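Local coordinates for protein Exo beta-1,2-glucooligosaccharide sophorohydrolase (non-reducing end) (Parabacteroides distasonis ATCC 8503, PDB 5Z06) that hydrolyses linear beta-1,2-glucan and beta-1,2-glucooligosaccharides of four or more glucose units, releasing sophorose from the non-reducing end, at residues 292-297 with 641-646; 589-594 with 648-653; 384-389 with 450-455. One frame throughout, in Å; residues are numbered along the deposited sequence.

Contact 1 (292-297 with 641-646)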
# COMPACT_ATOMS: atom_id res chain seq x y z
N GLN A 292 -3.83 -14.09 6.07
CA GLN A 292 -3.55 -14.60 4.76
C GLN A 292 -4.68 -14.24 3.81
O GLN A 292 -4.43 -13.81 2.69
CB GLN A 292 -3.41 -16.11 4.80
CG GLN A 292 -2.10 -16.60 5.36
CD GLN A 292 -1.92 -18.08 5.10
OE1 GLN A 292 -2.61 -18.91 5.69
NE2 GLN A 292 -0.99 -18.42 4.20
N GLU A 293 -5.92 -14.43 4.26
CA GLU A 293 -7.09 -14.19 3.44
C GLU A 293 -7.25 -12.74 3.09
O GLU A 293 -7.44 -12.41 1.93
CB GLU A 293 -8.36 -14.67 4.15
CG GLU A 293 -9.67 -14.38 3.42
CD GLU A 293 -10.87 -14.35 4.37
OE1 GLU A 293 -10.77 -14.82 5.55
OE2 GLU A 293 -11.93 -13.83 3.95
N ALA A 294 -7.20 -11.88 4.08
CA ALA A 294 -7.37 -10.46 3.82
C ALA A 294 -6.34 -9.94 2.81
O ALA A 294 -6.66 -9.13 1.95
CB ALA A 294 -7.28 -9.67 5.11
N ASN A 295 -5.10 -10.40 2.94
CA ASN A 295 -4.05 -9.98 2.03
C ASN A 295 -4.29 -10.58 0.66
O ASN A 295 -4.11 -9.94 -0.34
CB ASN A 295 -2.71 -10.37 2.57
CG ASN A 295 -2.22 -9.42 3.65
OD1 ASN A 295 -1.71 -8.37 3.35
ND2 ASN A 295 -2.32 -9.84 4.90
N PHE A 296 -4.73 -11.83 0.61
CA PHE A 296 -5.10 -12.49 -0.64
C PHE A 296 -6.14 -11.68 -1.43
O PHE A 296 -6.07 -11.59 -2.66
CB PHE A 296 -5.59 -13.90 -0.32
CG PHE A 296 -6.42 -14.51 -1.38
CD1 PHE A 296 -7.79 -14.29 -1.41
CD2 PHE A 296 -5.85 -15.35 -2.31
CE1 PHE A 296 -8.59 -14.89 -2.37
CE2 PHE A 296 -6.64 -15.96 -3.27
CZ PHE A 296 -8.01 -15.74 -3.30
N ARG A 297 -7.09 -11.08 -0.72
CA ARG A 297 -8.15 -10.31 -1.36
C ARG A 297 -7.60 -9.28 -2.32
O ARG A 297 -8.16 -9.05 -3.37
CB ARG A 297 -8.99 -9.59 -0.33
CG ARG A 297 -9.81 -10.45 0.59
CD ARG A 297 -10.38 -9.58 1.70
NE ARG A 297 -10.94 -10.39 2.76
CZ ARG A 297 -11.19 -9.95 3.98
NH1 ARG A 297 -10.97 -8.68 4.32
NH2 ARG A 297 -11.68 -10.79 4.87
N PHE A 641 -7.20 1.25 13.46
CA PHE A 641 -6.64 2.02 12.34
C PHE A 641 -5.82 1.20 11.38
O PHE A 641 -5.71 1.59 10.24
CB PHE A 641 -5.79 3.19 12.84
CG PHE A 641 -4.53 2.79 13.54
CD1 PHE A 641 -3.35 2.58 12.84
CD2 PHE A 641 -4.50 2.66 14.92
CE1 PHE A 641 -2.19 2.23 13.48
CE2 PHE A 641 -3.34 2.28 15.58
CZ PHE A 641 -2.19 2.08 14.85
N LEU A 642 -5.23 0.10 11.83
CA LEU A 642 -4.25 -0.63 11.03
C LEU A 642 -4.82 -1.81 10.23
O LEU A 642 -4.20 -2.23 9.27
CB LEU A 642 -3.11 -1.11 11.91
CG LEU A 642 -1.84 -1.60 11.24
CD1 LEU A 642 -1.30 -0.53 10.33
CD2 LEU A 642 -0.80 -1.93 12.29
N TRP A 643 -5.97 -2.35 10.65
CA TRP A 643 -6.57 -3.49 9.95
C TRP A 643 -7.64 -3.00 8.99
O TRP A 643 -8.52 -2.27 9.37
CB TRP A 643 -7.19 -4.45 10.93
CG TRP A 643 -7.81 -5.59 10.26
CD1 TRP A 643 -9.14 -5.81 10.11
CD2 TRP A 643 -7.14 -6.70 9.65
NE1 TRP A 643 -9.35 -6.99 9.43
CE2 TRP A 643 -8.14 -7.56 9.15
CE3 TRP A 643 -5.80 -7.05 9.50
CZ2 TRP A 643 -7.84 -8.76 8.50
CZ3 TRP A 643 -5.48 -8.25 8.85
CH2 TRP A 643 -6.51 -9.10 8.35
N GLY A 644 -7.54 -3.43 7.75
CA GLY A 644 -8.42 -2.97 6.72
C GLY A 644 -8.88 -4.13 5.85
O GLY A 644 -8.64 -5.31 6.16
N GLU A 645 -9.47 -3.74 4.72
CA GLU A 645 -10.21 -4.64 3.84
C GLU A 645 -9.30 -5.59 3.11
O GLU A 645 -9.74 -6.70 2.73
CB GLU A 645 -11.01 -3.82 2.82
CG GLU A 645 -12.16 -3.03 3.42
CD GLU A 645 -11.75 -1.76 4.14
OE1 GLU A 645 -10.59 -1.35 4.08
OE2 GLU A 645 -12.64 -1.15 4.74
N TYR A 646 -8.05 -5.15 2.88
CA TYR A 646 -7.08 -5.96 2.17
C TYR A 646 -5.92 -6.38 3.05
O TYR A 646 -4.83 -6.64 2.57
CB TYR A 646 -6.62 -5.26 0.91
CG TYR A 646 -7.66 -5.12 -0.18
CD1 TYR A 646 -8.67 -6.06 -0.38
CD2 TYR A 646 -7.63 -4.05 -1.03
CE1 TYR A 646 -9.61 -5.90 -1.37
CE2 TYR A 646 -8.55 -3.90 -2.04
CZ TYR A 646 -9.53 -4.82 -2.20
OH TYR A 646 -10.43 -4.65 -3.20
O HOH W 1 -10.45 -7.35 6.74
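R297 makes the one direct hydrogen bond of this contact. Its NH1 donates to E645 O at 2.8 Å with a nearly straight N-H...O angle of 166°. The carbonyl oxygen lies at the edge of the guanidinium, close to its plane, but NH1 sits above the carbonyl plane of E645. The R297 chain is extended from CG to NE, which carries the guanidinium from the helix to this turn. NH1 also donates to water 1 at 2.8 Å, and this water lies 2.8 Å from G644 O.

Salt bridging fixes the other side of the same group. R297 NH2 meets E293 OE2 of the preceding helical turn at 3.2 Å. It reaches that oxygen from above the carboxylate plane. NH2 has a second acidic partner in D206. Bound by two carboxylates, a carbonyl and a water, the guanidinium is probably held firmly in its rotation. E645 points its own carboxylate elsewhere, to R237.

The backbones approach closely, with two CA-H...O contacts. Y646 CA lies 3.2 Å from A294 O. N295 CA lies 3.5 Å from Y646 O, with an angle of 154° at the hydrogen. Y646 O also accepts a hydrogen bond from Q668 of helix 665-680.

Apolar contacts fill the rest. With chi1 at 180°, CG opposite the backbone N, the W643 indole swings toward the helix and CH2 comes 3.4 Å from A294 CB. The aliphatic base of R297 meets the Y646 ring obliquely, with CB 3.5 Å from CD1.

The arrangement is a tight beta hairpin, 643-644 with 647-648, whose turn rests on the C-terminal part of helix 284-297. D206 and R237 of the preceding beta region reach in to a helical domain consistent with the six-hairpin glycosidase (glucoamylase-like) fold to which this family is assigned.

Contact 2 (589-594 with 648-653)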
# COMPACT_ATOMS: atom_id res chain seq x y z
N THR A 589 11.07 -1.66 7.09
CA THR A 589 11.22 -1.99 5.68
C THR A 589 10.64 -0.83 4.85
O THR A 589 10.16 0.19 5.37
CB THR A 589 10.56 -3.36 5.33
OG1 THR A 589 10.72 -3.67 3.95
CG2 THR A 589 9.10 -3.35 5.63
N ALA A 590 10.70 -1.01 3.54
CA ALA A 590 10.27 0.01 2.61
C ALA A 590 8.77 0.15 2.59
O ALA A 590 8.03 -0.84 2.61
CB ALA A 590 10.75 -0.32 1.22
N SER A 591 8.34 1.40 2.49
CA SER A 591 6.97 1.71 2.18
C SER A 591 6.86 3.14 1.78
O SER A 591 7.78 3.96 2.03
CB SER A 591 6.08 1.45 3.42
OG SER A 591 6.16 2.50 4.36
N ASP A 592 5.71 3.49 1.22
CA ASP A 592 5.35 4.91 1.18
C ASP A 592 5.11 5.43 2.59
O ASP A 592 4.60 4.73 3.45
CB ASP A 592 4.14 5.15 0.27
CG ASP A 592 4.50 5.05 -1.20
OD1 ASP A 592 5.71 4.94 -1.53
OD2 ASP A 592 3.58 5.08 -2.04
N PHE A 593 5.55 6.66 2.84
CA PHE A 593 5.24 7.36 4.07
C PHE A 593 4.40 8.57 3.65
O PHE A 593 3.69 8.50 2.65
CB PHE A 593 6.55 7.68 4.81
CG PHE A 593 6.38 8.31 6.18
CD1 PHE A 593 5.33 7.95 7.04
CD2 PHE A 593 7.29 9.31 6.61
CE1 PHE A 593 5.19 8.55 8.28
CE2 PHE A 593 7.14 9.92 7.83
CZ PHE A 593 6.10 9.53 8.68
N ALA A 594 4.49 9.67 4.37
CA ALA A 594 3.52 10.75 4.30
C ALA A 594 3.60 11.49 2.96
O ALA A 594 2.59 11.84 2.39
CB ALA A 594 3.79 11.72 5.43
N PHE A 648 -3.55 -5.61 6.54
CA PHE A 648 -3.10 -4.45 7.29
C PHE A 648 -2.78 -3.35 6.33
O PHE A 648 -2.31 -3.59 5.22
CB PHE A 648 -1.90 -4.75 8.16
CG PHE A 648 -2.16 -5.77 9.20
CD1 PHE A 648 -2.73 -5.41 10.41
CD2 PHE A 648 -1.82 -7.10 9.00
CE1 PHE A 648 -2.95 -6.36 11.38
CE2 PHE A 648 -2.06 -8.05 9.97
CZ PHE A 648 -2.63 -7.68 11.16
N ARG A 649 -3.00 -2.12 6.78
CA ARG A 649 -2.60 -0.98 6.00
C ARG A 649 -1.10 -0.99 5.80
O ARG A 649 -0.37 -1.59 6.55
CB ARG A 649 -3.07 0.31 6.65
CG ARG A 649 -4.58 0.34 6.70
CD ARG A 649 -5.13 1.66 7.15
NE ARG A 649 -6.56 1.49 7.37
CZ ARG A 649 -7.47 1.49 6.40
NH1 ARG A 649 -7.12 1.67 5.12
NH2 ARG A 649 -8.74 1.32 6.73
N ASP A 650 -0.66 -0.34 4.74
CA ASP A 650 0.72 -0.49 4.30
C ASP A 650 1.76 -0.16 5.35
O ASP A 650 2.79 -0.82 5.44
CB ASP A 650 0.96 0.36 3.09
CG ASP A 650 2.22 -0.02 2.38
OD1 ASP A 650 2.39 -1.23 2.13
OD2 ASP A 650 3.01 0.90 2.05
N ALA A 651 1.48 0.87 6.14
CA ALA A 651 2.40 1.35 7.14
C ALA A 651 1.69 2.25 8.09
O ALA A 651 0.65 2.81 7.77
CB ALA A 651 3.55 2.13 6.48
N PHE A 652 2.31 2.45 9.23
CA PHE A 652 1.82 3.39 10.20
C PHE A 652 2.95 3.99 11.01
O PHE A 652 4.04 3.40 11.16
CB PHE A 652 0.80 2.68 11.11
CG PHE A 652 1.40 1.63 12.00
CD1 PHE A 652 1.80 0.41 11.49
CD2 PHE A 652 1.53 1.86 13.37
CE1 PHE A 652 2.33 -0.56 12.32
CE2 PHE A 652 2.05 0.89 14.21
CZ PHE A 652 2.46 -0.32 13.68
N ASN A 653 2.69 5.17 11.55
CA ASN A 653 3.64 5.86 12.37
C ASN A 653 2.89 6.41 13.54
O ASN A 653 2.17 7.42 13.42
CB ASN A 653 4.32 6.96 11.57
CG ASN A 653 5.48 7.58 12.31
OD1 ASN A 653 5.41 7.82 13.51
ND2 ASN A 653 6.56 7.82 11.60
O HOH W 2 4.28 1.36 -0.06
O HOH W 3 2.52 3.43 2.69
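S591 faces A651 and D650. Its OG lies 3.4 Å from A651 CB, and its CB 3.4 Å from D650 OD2. The OG sits between the backbone N and the carbonyl carbon (chi1 79°), from where it donates to D592 O at 2.9 Å, above that carbonyl plane.

D592 meets D650 through two waters. Water 2 accepts from D592 N at 2.9 Å and donates to D650 OD2. Water 3 donates to D592 O at 2.6 Å and to the same OD2 at 2.7 Å. Both backbone polar atoms of D592 are tied to one carboxylate oxygen, while D650 OD1 is held by N667. The D592 carboxylate pairs with R76; the side chain lies about 5 Å from a bound glycerol, probably from the crystallisation liquor.

The segments belong to different small antiparallel sheets of the glycoamylase-like region. Strand 590-592 pairs with 597-599. Strand 652-653 is the middle of three, between 610-611 and 658-659.

F593 follows, with CZ 3.4 Å from N653 ND2. The amide plane is 22° from the ring plane, but the approach is oblique. N653 ND2 donates to N608 O. A594 CB lies over the centre of one F593 face, and W658 meets F593 edge-to-face.

Contact 3 (384-389 with 450-455)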
# COMPACT_ATOMS: atom_id res chain seq x y z
N GLY A 384 9.03 7.04 -14.67
CA GLY A 384 9.63 8.05 -15.49
C GLY A 384 9.88 7.49 -16.87
O GLY A 384 9.87 6.27 -17.05
N PRO A 385 10.15 8.38 -17.84
CA PRO A 385 10.28 7.99 -19.25
C PRO A 385 11.48 7.08 -19.55
O PRO A 385 11.49 6.41 -20.56
CB PRO A 385 10.39 9.34 -19.97
CG PRO A 385 11.06 10.24 -18.95
CD PRO A 385 10.44 9.82 -17.63
N LYS A 386 12.47 7.03 -18.67
CA LYS A 386 13.59 6.09 -18.85
C LYS A 386 13.20 4.65 -18.54
O LYS A 386 13.74 3.71 -19.14
CB LYS A 386 14.77 6.50 -17.99
CG LYS A 386 15.30 7.89 -18.34
CD LYS A 386 16.50 8.26 -17.50
CE LYS A 386 17.04 9.59 -17.99
NZ LYS A 386 18.10 10.04 -17.07
N ASP A 387 12.23 4.48 -17.64
CA ASP A 387 11.87 3.14 -17.20
C ASP A 387 10.67 2.69 -17.96
O ASP A 387 9.58 2.48 -17.40
CB ASP A 387 11.64 3.07 -15.69
CG ASP A 387 11.34 1.65 -15.22
OD1 ASP A 387 11.74 0.68 -15.92
OD2 ASP A 387 10.68 1.52 -14.17
N ASN A 388 10.89 2.51 -19.26
CA ASN A 388 9.80 2.27 -20.19
C ASN A 388 9.94 0.95 -20.91
O ASN A 388 9.34 0.73 -21.94
CB ASN A 388 9.74 3.43 -21.17
CG ASN A 388 10.86 3.40 -22.19
OD1 ASN A 388 11.97 2.91 -21.91
ND2 ASN A 388 10.56 3.87 -23.41
N GLY A 389 10.76 0.05 -20.35
CA GLY A 389 11.06 -1.21 -20.98
C GLY A 389 11.20 -2.28 -19.93
O GLY A 389 10.47 -2.24 -18.92
N PRO A 450 13.49 -0.09 -24.70
CA PRO A 450 13.46 -0.31 -26.15
C PRO A 450 14.01 0.85 -26.95
O PRO A 450 14.52 0.62 -28.03
CB PRO A 450 11.96 -0.48 -26.45
CG PRO A 450 11.30 0.32 -25.41
CD PRO A 450 12.11 0.02 -24.17
N ASP A 451 13.90 2.08 -26.43
CA ASP A 451 14.36 3.25 -27.16
C ASP A 451 15.56 3.96 -26.55
O ASP A 451 16.21 4.75 -27.23
CB ASP A 451 13.20 4.24 -27.41
CG ASP A 451 12.56 4.78 -26.13
OD1 ASP A 451 12.94 4.40 -24.99
OD2 ASP A 451 11.64 5.60 -26.29
N GLN A 452 15.83 3.71 -25.27
CA GLN A 452 16.92 4.33 -24.54
C GLN A 452 17.92 3.30 -24.04
O GLN A 452 18.81 3.64 -23.27
CB GLN A 452 16.37 5.14 -23.38
CG GLN A 452 15.42 6.24 -23.80
CD GLN A 452 14.44 6.61 -22.71
OE1 GLN A 452 14.79 7.36 -21.78
NE2 GLN A 452 13.21 6.10 -22.80
N ALA A 453 17.79 2.04 -24.46
CA ALA A 453 18.78 1.02 -24.18
C ALA A 453 19.11 0.98 -22.68
O ALA A 453 18.18 0.91 -21.86
CB ALA A 453 20.01 1.23 -25.06
N TRP A 454 20.40 1.11 -22.33
CA TRP A 454 20.89 0.91 -20.97
C TRP A 454 21.07 2.22 -20.21
O TRP A 454 21.88 2.30 -19.31
CB TRP A 454 22.21 0.15 -21.00
CG TRP A 454 22.11 -1.06 -21.85
CD1 TRP A 454 22.53 -1.21 -23.15
CD2 TRP A 454 21.52 -2.29 -21.47
NE1 TRP A 454 22.24 -2.47 -23.60
CE2 TRP A 454 21.63 -3.16 -22.58
CE3 TRP A 454 20.91 -2.75 -20.30
CZ2 TRP A 454 21.14 -4.45 -22.55
CZ3 TRP A 454 20.44 -4.04 -20.27
CH2 TRP A 454 20.56 -4.88 -21.38
N VAL A 455 20.25 3.23 -20.53
CA VAL A 455 20.37 4.54 -19.91
C VAL A 455 20.31 4.47 -18.38
O VAL A 455 21.08 5.18 -17.72
CB VAL A 455 19.36 5.56 -20.50
CG1 VAL A 455 17.91 5.20 -20.14
CG2 VAL A 455 19.70 6.97 -20.05
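The carboxylate of D451 is met on both faces. N388 ND2 comes to OD1 from above one face at 2.9 Å, with the amide turned 28° from the carboxylate plane. Q452 NE2 comes to the same OD1 from the opposite face, on the syn side, at 2.8 Å. Two N-H groups therefore grip one oxygen. Q452 NE2 also donates to P385 O at 2.8 Å, and both acceptors lie near the plane of the Q452 amide. The two bonds fix the rotation of that amide. N388 OD1 is bonded to S449.

Q452 OE1 rests against K386, 3.4 Å from its CA. K386 CB touches V455 CG1 at 4.0 Å. P450 CD packs on G389 CA at 3.6 Å, where a side chain at residue 389 would clash with the proline ring. An alanine in place of Q452 takes the amide away, which would probably leave P385 O without this donor, D451 OD1 with N388 alone of the pair, and the loops freer to part.

At the surface, the loops before strand 390-391 and before helix 467-475 meet through their beta turns, type I from G384 to D387 and type II' from Q452 to V455.

Following the chain from the N terminus, helix 284-297 provides the first half of contact 1. Contact 3 comes next. Its segments, 384-389 and 450-455, close a loop of 60 residues that is nested inside the much longer loop closed by contact 1. Segment 589-594 then opens contact 2. Segment 641-646 closes contact 1 before 648-653 closes contact 2, so these two cross. They touch at and beside the 643-648 hairpin, where L642 O is 2.8 Å from R649 N in a probable hydrogen bond. Contacts 1 and 2 tie a helix and three small sheets together close to the centre of the folded chain. Contact 3 joins surface loops, its centre about 35 Å from that of contact 1.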